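Local coordinates for protein putative NADH-flavin reductase (Lactobacillus casei ATCC 334, PDB 3H2S) that binds NADPH in a Rossmann-type domain and probably acts as an NAD(P)H-dependent oxidoreductase, perhaps a flavin reductase, at residues D97-F102 with D198-P203; N150-G155 with T204-R209. One frame throughout, in Å; residues are numbered along the deposited sequence.

Interaction 1: residues D97-F102 with D198-P203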
loop_
_atom_site.group_PDB
_atom_site.type_symbol
_atom_site.label_atom_id
_atom_site.label_comp_id
_atom_site.label_asym_id
_atom_site.label_seq_id
_atom_site.Cartn_x
_atom_site.Cartn_y
_atom_site.Cartn_z
ATOM N N ASP A 97 2.309 18.125 5.829
ATOM C CA ASP A 97 0.998 18.700 6.125
ATOM C C ASP A 97 0.086 18.576 4.911
ATOM O O ASP A 97 -1.111 18.885 4.986
ATOM C CB ASP A 97 1.143 20.185 6.482
ATOM C CG ASP A 97 1.794 20.401 7.829
ATOM O OD1 ASP A 97 1.826 19.447 8.638
ATOM O OD2 ASP A 97 2.244 21.535 8.092
ATOM N N THR A 98 0.668 18.151 3.789
ATOM C CA THR A 98 -0.043 18.095 2.510
ATOM C C THR A 98 -1.372 17.358 2.592
ATOM O O THR A 98 -1.418 16.199 3.001
ATOM C CB THR A 98 0.838 17.460 1.426
ATOM O OG1 THR A 98 2.059 18.196 1.338
ATOM C CG2 THR A 98 0.138 17.487 0.050
ATOM N N LEU A 99 -2.432 18.009 2.104
ATOM C CA LEU A 99 -3.742 17.389 1.992
ATOM C C LEU A 99 -3.782 16.494 0.765
ATOM O O LEU A 99 -3.365 16.894 -0.321
ATOM C CB LEU A 99 -4.827 18.461 1.845
ATOM C CG LEU A 99 -5.017 19.460 2.983
ATOM C CD1 LEU A 99 -6.090 20.466 2.568
ATOM C CD2 LEU A 99 -5.467 18.711 4.205
ATOM N N ALA A 100 -4.325 15.297 0.920
ATOM C CA ALA A 100 -4.482 14.400 -0.224
ATOM C C ALA A 100 -5.925 13.935 -0.317
ATOM O O ALA A 100 -6.406 13.220 0.568
ATOM C CB ALA A 100 -3.554 13.202 -0.081
ATOM N N VAL A 101 -6.605 14.304 -1.402
ATOM C CA VAL A 101 -7.957 13.824 -1.643
ATOM C C VAL A 101 -7.966 12.671 -2.639
ATOM O O VAL A 101 -7.474 12.798 -3.759
ATOM C CB VAL A 101 -8.892 14.960 -2.143
ATOM C CG1 VAL A 101 -10.309 14.426 -2.463
ATOM C CG2 VAL A 101 -8.953 16.071 -1.113
ATOM N N PHE A 102 -8.574 11.565 -2.240
ATOM C CA PHE A 102 -8.685 10.386 -3.105
ATOM C C PHE A 102 -10.137 10.203 -3.506
ATOM O O PHE A 102 -11.031 10.260 -2.647
ATOM C CB PHE A 102 -8.210 9.126 -2.364
ATOM C CG PHE A 102 -6.770 9.156 -1.992
ATOM C CD1 PHE A 102 -5.826 8.562 -2.808
ATOM C CD2 PHE A 102 -6.347 9.808 -0.833
ATOM C CE1 PHE A 102 -4.469 8.613 -2.491
ATOM C CE2 PHE A 102 -4.987 9.910 -0.529
ATOM C CZ PHE A 102 -4.047 9.302 -1.355
ATOM N N ASP A 198 -13.937 22.215 -2.136
ATOM C CA ASP A 198 -14.502 22.608 -0.840
ATOM C C ASP A 198 -13.671 22.024 0.292
ATOM O O ASP A 198 -13.399 22.698 1.281
ATOM C CB ASP A 198 -15.960 22.160 -0.714
ATOM C CG ASP A 198 -16.923 23.126 -1.387
ATOM O OD1 ASP A 198 -16.470 24.180 -1.882
ATOM O OD2 ASP A 198 -18.132 22.829 -1.411
ATOM N N GLN A 199 -13.349 20.734 0.185
ATOM C CA GLN A 199 -12.541 20.069 1.217
ATOM C C GLN A 199 -11.133 20.645 1.276
ATOM O O GLN A 199 -10.567 20.788 2.350
ATOM C CB GLN A 199 -12.495 18.560 0.967
ATOM C CG GLN A 199 -13.779 17.844 1.324
ATOM C CD GLN A 199 -14.095 17.909 2.814
ATOM O OE1 GLN A 199 -13.196 17.923 3.649
ATOM N NE2 GLN A 199 -15.367 18.036 3.140
ATOM N N LEU A 200 -10.527 20.893 0.117
ATOM C CA LEU A 200 -9.180 21.474 0.086
ATOM C C LEU A 200 -9.142 22.835 0.796
ATOM O O LEU A 200 -8.196 23.142 1.531
ATOM C CB LEU A 200 -8.709 21.623 -1.358
ATOM C CG LEU A 200 -7.662 20.643 -1.897
ATOM C CD1 LEU A 200 -7.575 19.363 -1.099
ATOM C CD2 LEU A 200 -7.818 20.399 -3.391
ATOM N N GLU A 201 -10.172 23.652 0.572
ATOM C CA GLU A 201 -10.203 25.000 1.134
ATOM C C GLU A 201 -10.643 24.993 2.586
ATOM O O GLU A 201 -10.148 25.779 3.387
ATOM C CB GLU A 201 -11.079 25.944 0.300
ATOM C CG GLU A 201 -10.481 26.269 -1.061
ATOM C CD GLU A 201 -11.277 27.317 -1.834
ATOM O OE1 GLU A 201 -12.526 27.343 -1.702
ATOM O OE2 GLU A 201 -10.647 28.156 -2.523
ATOM N N HIS A 202 -11.515 24.051 2.936
ATOM C CA HIS A 202 -12.003 23.917 4.308
ATOM C C HIS A 202 -12.135 22.443 4.679
ATOM O O HIS A 202 -13.214 21.863 4.525
ATOM C CB HIS A 202 -13.368 24.590 4.463
ATOM C CG HIS A 202 -13.308 26.083 4.564
ATOM N ND1 HIS A 202 -14.152 26.803 5.385
ATOM C CD2 HIS A 202 -12.593 26.998 3.856
ATOM C CE1 HIS A 202 -13.924 28.096 5.220
ATOM N NE2 HIS A 202 -12.976 28.240 4.303
ATOM N N PRO A 203 -11.008 21.793 5.024
ATOM C CA PRO A 203 -11.058 20.345 5.234
ATOM C C PRO A 203 -11.921 19.992 6.442
ATOM O O PRO A 203 -11.731 20.548 7.521
ATOM C CB PRO A 203 -9.594 19.952 5.495
ATOM C CG PRO A 203 -8.773 21.148 5.234
ATOM C CD PRO A 203 -9.658 22.352 5.199
#
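Leu-99 and Leu-200 bring strand 99-103 and the end of helix 189-201 together, their CA atoms 7.1 Å apart, and no hydrogen bond links the two segments. Leu-99, Val-101 and Leu-200 make most of the interface by van der Waals contact, one methyl resting on a backbone carbonyl. Leu-99 points at the helix, and its CD1 does the touching: the methyl rests 3.6 Å from Leu-200 O, on the backbone of the last helical turn, and 3.8 Å from Pro-203 CG just beyond it. The leucine and the proline ring meet at about a right angle. Leu-200 starts out across the line to the strand rather than at it, but its CD1 comes in to lie 3.6 Å from Val-101 CG2, the two side chains crossing obliquely, and 4.1 Å from Leu-99 CD1. In Val-101 the other methyl, CG1, stands anti to the backbone N (chi1 177°), which leaves CG2 as the branch facing the leucine. This is helix-on-sheet packing of the Rossmann type: besides strand 99-103, Leu-200 touches Ala-65 and Val-67 of strand 65-68, while Gln-199 reaches Ile-154 of strand 153-158, so the helix end spans three neighbouring parallel strands.

Interaction 2: residues N150-G155 with T204-R209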
loop_
_atom_site.group_PDB
_atom_site.type_symbol
_atom_site.label_atom_id
_atom_site.label_comp_id
_atom_site.label_asym_id
_atom_site.label_seq_id
_atom_site.Cartn_x
_atom_site.Cartn_y
_atom_site.Cartn_z
ATOM N N ASN A 150 -1.735 9.173 10.387
ATOM C CA ASN A 150 -0.861 10.337 10.492
ATOM C C ASN A 150 -0.560 11.011 9.142
ATOM O O ASN A 150 0.400 11.763 9.008
ATOM C CB ASN A 150 0.433 9.935 11.195
ATOM C CG ASN A 150 0.173 9.264 12.537
ATOM O OD1 ASN A 150 0.578 8.121 12.764
ATOM N ND2 ASN A 150 -0.589 9.939 13.397
ATOM N N VAL A 151 -1.456 10.826 8.182
ATOM C CA VAL A 151 -1.371 11.503 6.902
ATOM C C VAL A 151 -2.679 12.240 6.692
ATOM O O VAL A 151 -3.740 11.770 7.147
ATOM C CB VAL A 151 -1.129 10.476 5.747
ATOM C CG1 VAL A 151 -1.419 11.096 4.377
ATOM C CG2 VAL A 151 0.327 9.977 5.800
ATOM N N ASN A 152 -2.622 13.416 6.059
ATOM C CA ASN A 152 -3.845 14.213 5.879
ATOM C C ASN A 152 -4.639 13.811 4.631
ATOM O O ASN A 152 -4.766 14.591 3.678
ATOM C CB ASN A 152 -3.551 15.722 5.873
ATOM C CG ASN A 152 -3.127 16.233 7.240
ATOM O OD1 ASN A 152 -3.584 15.738 8.275
ATOM N ND2 ASN A 152 -2.252 17.230 7.249
ATOM N N TRP A 153 -5.112 12.572 4.611
ATOM C CA TRP A 153 -5.869 12.083 3.462
ATOM C C TRP A 153 -7.358 12.320 3.658
ATOM O O TRP A 153 -7.815 12.545 4.777
ATOM C CB TRP A 153 -5.582 10.600 3.194
ATOM C CG TRP A 153 -5.952 9.680 4.323
ATOM C CD1 TRP A 153 -5.124 9.212 5.308
ATOM C CD2 TRP A 153 -7.259 9.166 4.622
ATOM N NE1 TRP A 153 -5.824 8.400 6.163
ATOM C CE2 TRP A 153 -7.128 8.332 5.747
ATOM C CE3 TRP A 153 -8.497 9.211 3.960
ATOM C CZ2 TRP A 153 -8.209 7.641 6.288
ATOM C CZ3 TRP A 153 -9.565 8.511 4.500
ATOM C CH2 TRP A 153 -9.407 7.727 5.634
ATOM N N ILE A 154 -8.077 12.425 2.545
ATOM C CA ILE A 154 -9.517 12.579 2.556
ATOM C C ILE A 154 -10.083 11.691 1.440
ATOM O O ILE A 154 -9.587 11.700 0.316
ATOM C CB ILE A 154 -9.938 14.038 2.290
ATOM C CG1 ILE A 154 -9.421 14.982 3.381
ATOM C CG2 ILE A 154 -11.467 14.154 2.186
ATOM C CD1 ILE A 154 -9.471 16.452 2.960
ATOM N N GLY A 155 -11.063 10.855 1.777
ATOM C CA GLY A 155 -11.714 10.026 0.767
ATOM C C GLY A 155 -13.074 10.569 0.369
ATOM O O GLY A 155 -13.856 11.018 1.220
ATOM N N THR A 204 -12.976 19.222 6.218
ATOM C CA THR A 204 -13.810 18.759 7.317
ATOM C C THR A 204 -13.759 17.233 7.435
ATOM O O THR A 204 -14.119 16.666 8.458
ATOM C CB THR A 204 -15.276 19.221 7.159
ATOM O OG1 THR A 204 -16.081 18.581 8.151
ATOM C CG2 THR A 204 -15.813 18.853 5.816
ATOM N N ALA A 205 -13.253 16.583 6.400
ATOM C CA ALA A 205 -13.303 15.123 6.317
ATOM C C ALA A 205 -11.904 14.492 6.319
ATOM O O ALA A 205 -11.720 13.386 5.795
ATOM C CB ALA A 205 -14.066 14.705 5.081
ATOM N N ILE A 206 -10.942 15.153 6.967
ATOM C CA ILE A 206 -9.597 14.594 7.080
ATOM C C ILE A 206 -9.627 13.227 7.795
ATOM O O ILE A 206 -10.303 13.061 8.816
ATOM C CB ILE A 206 -8.616 15.559 7.777
ATOM C CG1 ILE A 206 -8.233 16.701 6.822
ATOM C CG2 ILE A 206 -7.355 14.806 8.233
ATOM C CD1 ILE A 206 -7.488 17.858 7.478
ATOM N N ARG A 207 -9.036 12.230 7.149
ATOM C CA ARG A 207 -8.997 10.856 7.666
ATOM C C ARG A 207 -10.397 10.271 7.785
ATOM O O ARG A 207 -10.668 9.418 8.631
ATOM C CB ARG A 207 -8.245 10.788 9.006
ATOM C CG ARG A 207 -6.729 10.994 8.901
ATOM C CD ARG A 207 -6.143 11.419 10.268
ATOM N NE ARG A 207 -4.944 12.226 10.100
ATOM C CZ ARG A 207 -4.816 13.481 10.510
ATOM N NH1 ARG A 207 -5.765 14.047 11.243
ATOM N NH2 ARG A 207 -3.684 14.130 10.284
ATOM N N ASP A 208 -11.277 10.709 6.897
ATOM C CA ASP A 208 -12.635 10.195 6.849
ATOM C C ASP A 208 -13.016 10.046 5.382
ATOM O O ASP A 208 -12.313 10.522 4.493
ATOM C CB ASP A 208 -13.584 11.166 7.554
ATOM C CG ASP A 208 -14.848 10.492 8.067
ATOM O OD1 ASP A 208 -15.111 9.326 7.699
ATOM O OD2 ASP A 208 -15.621 11.165 8.777
ATOM N N ARG A 209 -14.130 9.373 5.136
ATOM C CA ARG A 209 -14.678 9.259 3.794
ATOM C C ARG A 209 -16.065 9.882 3.772
ATOM O O ARG A 209 -16.858 9.662 4.679
ATOM C CB ARG A 209 -14.765 7.792 3.382
ATOM C CG ARG A 209 -15.208 7.597 1.938
ATOM C CD ARG A 209 -16.704 7.412 1.802
ATOM N NE ARG A 209 -17.161 6.212 2.494
ATOM C CZ ARG A 209 -17.148 4.996 1.959
ATOM N NH1 ARG A 209 -16.763 4.832 0.695
ATOM N NH2 ARG A 209 -17.518 3.938 2.684
#
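Trp-153 lays a face of its indole over the backbone of Arg-207 where the loop leading into strand 209-214 runs beside strand 153-158. Backbone hydrogen bonds set the register: Arg-207 N gives a nearly straight bond to Trp-153 O (2.7 Å, 173°), and Gly-155 N reaches Asp-208 O at 3.0 Å, in the carbonyl plane. Gly-155 and Arg-209 then form a parallel bridge. The type II turn from Ala-205 to Asp-208, closed by Asp-208 N to Ala-205 O, holds Arg-207 N and Asp-208 O toward the strand. Among aromatic contacts, Arg-207 CA lies 3.6 Å from the centroid of the six-membered ring of Trp-153, a CH-pi contact. The indole can fold back over the turn because its CG sits between the backbone N and carbonyl carbon (chi1 61°), while NE1 bonds Asn-148 O. With alanine in place of Trp-153, the Arg-207 backbone would probably lose its aromatic cover and Asn-148 O the indole N-H. Apolar contacts involve Ile-154, whose CG1 meets Ile-206 CG1 at 4.0 Å and whose CG2 meets Ala-205 CB. Of the charged groups, Arg-207, extended from CG to NE, runs back past the residues that lead into the strand to a weak bond from NE to Val-151 O (3.2 Å). Asn-152 OD1 comes within 2.6 Å of Arg-207 NH2 at an angle too poor for a hydrogen bond, the amide and guanidinium planes 57° apart, while Asn-152 ND2 bonds Asp-97 O. Arg-209 instead turns away to Asp-175, Ser-108 and Ser-157. The turn is thus held chiefly through its backbone, with the indole over it and a weak bond from Arg-207 NE at the far end.

How the interactions relate
Interaction 1 is the more buried, a largely apolar meeting of helix and sheet; interaction 2 lies partly at the surface and joins the edge of strand 153-158 to the turn that leads into strand 209-214, through backbone hydrogen bonds and one parallel bridge. They share one sheet, since strands 99-103 and 153-158 are neighbours, joined by probable hydrogen bonds from Ile-154 N to Ala-100 O and from Phe-102 N to Ile-154 O. The chain also passes directly from Pro-203 to Thr-204, so the helix packed in interaction 1 leads into the loop of interaction 2. Gln-199 OE1 accepts bonds from Thr-204 N and Ala-205 N across that junction, and Leu-99 touches both Asn-152 and Ile-206.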